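Local coordinates for glutathione peroxidase (Hypocrea jecorina, PDB 6VPD), which probably reduces hydroperoxides to alcohols with electrons drawn from thioredoxin, as a thioredoxin-dependent member of the glutathione peroxidase family, at residues 75-80 against 178-183. Residues are numbered along the deposited sequence; the frame is centred on the assembly and turned at random.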
loop_
_atom_site.group_PDB
_atom_site.type_symbol
_atom_site.label_atom_id
_atom_site.label_comp_id
_atom_site.label_asym_id
_atom_site.label_seq_id
_atom_site.Cartn_x
_atom_site.Cartn_y
_atom_site.Cartn_z
ATOM N N GLN A 75 3.702 -21.716 -7.242
ATOM C CA GLN A 75 3.550 -23.167 -7.246
ATOM C C GLN A 75 2.309 -23.574 -8.027
ATOM O O GLN A 75 2.374 -24.461 -8.884
ATOM C CB GLN A 75 3.496 -23.723 -5.821
ATOM C CG GLN A 75 4.705 -23.429 -4.970
ATOM C CD GLN A 75 5.973 -24.113 -5.456
ATOM O OE1 GLN A 75 5.982 -24.800 -6.479
ATOM N NE2 GLN A 75 7.060 -23.927 -4.715
ATOM N N ALA A 76 1.169 -22.933 -7.739
ATOM C CA ALA A 76 -0.084 -23.184 -8.437
ATOM C C ALA A 76 0.132 -23.209 -9.945
ATOM O O ALA A 76 0.118 -24.276 -10.566
ATOM C CB ALA A 76 -1.114 -22.122 -8.070
ATOM N N ILE A 77 0.386 -22.040 -10.536
ATOM C CA ILE A 77 0.527 -21.943 -11.984
ATOM C C ILE A 77 1.655 -22.829 -12.509
ATOM O O ILE A 77 1.602 -23.286 -13.657
ATOM C CB ILE A 77 0.711 -20.464 -12.361
ATOM C CG1 ILE A 77 -0.531 -19.681 -11.945
ATOM C CG2 ILE A 77 0.972 -20.298 -13.854
ATOM C CD1 ILE A 77 -0.278 -18.209 -11.823
ATOM N N LYS A 78 2.684 -23.103 -11.699
ATOM C CA LYS A 78 3.709 -24.059 -12.126
ATOM C C LYS A 78 3.103 -25.441 -12.393
ATOM O O LYS A 78 3.460 -26.110 -13.375
ATOM C CB LYS A 78 4.825 -24.153 -11.082
ATOM C CG LYS A 78 6.225 -24.203 -11.670
ATOM C CD LYS A 78 7.296 -24.054 -10.596
ATOM C CE LYS A 78 7.648 -25.397 -9.983
ATOM N NZ LYS A 78 8.160 -26.337 -11.030
ATOM N N LYS A 79 2.176 -25.880 -11.534
ATOM C CA LYS A 79 1.512 -27.164 -11.731
ATOM C C LYS A 79 0.675 -27.158 -13.007
ATOM O O LYS A 79 0.899 -27.963 -13.918
ATOM C CB LYS A 79 0.644 -27.492 -10.514
ATOM C CG LYS A 79 1.420 -27.610 -9.200
ATOM C CD LYS A 79 0.479 -27.714 -7.985
ATOM C CE LYS A 79 1.254 -27.977 -6.686
ATOM N NZ LYS A 79 0.359 -28.051 -5.485
ATOM N N GLU A 80 -0.299 -26.245 -13.084
ATOM C CA GLU A 80 -1.157 -26.119 -14.260
ATOM C C GLU A 80 -0.361 -25.973 -15.557
ATOM O O GLU A 80 -0.722 -26.556 -16.581
ATOM C CB GLU A 80 -2.081 -24.912 -14.098
ATOM C CG GLU A 80 -2.899 -24.901 -12.829
ATOM C CD GLU A 80 -4.350 -24.557 -13.094
ATOM O OE1 GLU A 80 -5.141 -25.499 -13.327
ATOM O OE2 GLU A 80 -4.702 -23.352 -13.079
ATOM N N LYS A 178 -5.227 -12.372 -6.981
ATOM C CA LYS A 178 -6.117 -11.652 -7.887
ATOM C C LYS A 178 -5.479 -11.441 -9.259
ATOM O O LYS A 178 -6.199 -11.222 -10.242
ATOM C CB LYS A 178 -6.540 -10.305 -7.249
ATOM C CG LYS A 178 -7.082 -9.249 -8.238
ATOM C CD LYS A 178 -7.191 -7.850 -7.635
ATOM C CE LYS A 178 -8.007 -6.908 -8.543
ATOM N NZ LYS A 178 -8.631 -5.767 -7.803
ATOM N N ILE A 179 -4.152 -11.541 -9.364
ATOM C CA ILE A 179 -3.535 -11.547 -10.680
ATOM C C ILE A 179 -3.720 -12.880 -11.388
ATOM O O ILE A 179 -3.597 -12.936 -12.621
ATOM C CB ILE A 179 -2.037 -11.248 -10.573
ATOM C CG1 ILE A 179 -1.761 -10.240 -9.472
ATOM C CG2 ILE A 179 -1.486 -10.731 -11.893
ATOM C CD1 ILE A 179 -0.293 -9.913 -9.392
ATOM N N GLN A 180 -4.038 -13.942 -10.628
ATOM C CA GLN A 180 -3.899 -15.319 -11.100
ATOM C C GLN A 180 -4.651 -15.554 -12.400
ATOM O O GLN A 180 -4.145 -16.241 -13.295
ATOM C CB GLN A 180 -4.387 -16.293 -10.027
ATOM C CG GLN A 180 -3.500 -17.526 -9.837
ATOM C CD GLN A 180 -3.778 -18.257 -8.525
ATOM O OE1 GLN A 180 -2.982 -18.200 -7.586
ATOM N NE2 GLN A 180 -4.907 -18.947 -8.464
ATOM N N ASP A 181 -5.861 -14.996 -12.529
ATOM C CA ASP A 181 -6.620 -15.190 -13.759
ATOM C C ASP A 181 -6.085 -14.336 -14.910
ATOM O O ASP A 181 -6.211 -14.735 -16.075
ATOM C CB ASP A 181 -8.117 -14.934 -13.513
ATOM C CG ASP A 181 -8.692 -15.776 -12.335
ATOM O OD1 ASP A 181 -8.236 -16.929 -12.122
ATOM O OD2 ASP A 181 -9.627 -15.304 -11.636
ATOM N N LYS A 182 -5.464 -13.187 -14.613
ATOM C CA LYS A 182 -4.753 -12.441 -15.651
ATOM C C LYS A 182 -3.508 -13.191 -16.126
ATOM O O LYS A 182 -3.174 -13.156 -17.320
ATOM C CB LYS A 182 -4.369 -11.057 -15.138
ATOM C CG LYS A 182 -5.532 -10.101 -15.023
ATOM C CD LYS A 182 -5.934 -9.494 -16.350
ATOM C CE LYS A 182 -4.723 -9.093 -17.177
ATOM N NZ LYS A 182 -5.146 -8.892 -18.585
ATOM N N ILE A 183 -2.792 -13.851 -15.207
ATOM C CA ILE A 183 -1.642 -14.654 -15.608
ATOM C C ILE A 183 -2.079 -15.733 -16.575
ATOM O O ILE A 183 -1.552 -15.849 -17.690
ATOM C CB ILE A 183 -0.943 -15.272 -14.385
ATOM C CG1 ILE A 183 -0.217 -14.202 -13.582
ATOM C CG2 ILE A 183 0.063 -16.318 -14.852
ATOM C CD1 ILE A 183 -0.192 -14.502 -12.115
#
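Ile-77 and Ile-183 supply the apolar part of this helix-helix contact, and on the Ile-77 side a single methyl, CD1, makes it. CD1 of Ile-77 reaches CG2 of Ile-183 at 3.6 Å and lies almost as near, at 3.7 Å, to CD1 of the same residue, so it meets both arms of the branched side chain. The torsions account for the reach: in Ile-77, CG1 stands anti to the carbonyl carbon (chi1 -62°), and the extended second torsion carries CD1 outward across the gap. Both isoleucines are buried; they also touch Phe-85 of strand 85-92, and Ile-183 further packs on Val-73 and Leu-159.

The second element is the aliphatic part of a polar side chain. Gln-180 places its CG 3.8 Å from CD1 of Ile-77, and beyond CG its chain runs on extended toward helix 64-80. There OE1 makes only a loose approach to CB of Ala-76, at 4.4 Å, on the partly exposed margin of the contact.

Backbones stay well apart. The axes of the two segments come no closer than 11.4 Å while running in nearly the same direction, 26° apart, and the nearest CA atoms, those of Ile-77 and Gln-180, are separated by 8.0 Å. The shared contact with Phe-85 places helices 64-80 and 176-188 over the same face of the thioredoxin fold's mixed sheet. With 160 Å² buried and no hydrogen bond or salt bridge across the segments, cohesion rests on non-directional van der Waals packing of Ile-77 CD1 against two Ile-183 methyls and the Gln-180 CG methylene, with Ala-76 at the edge.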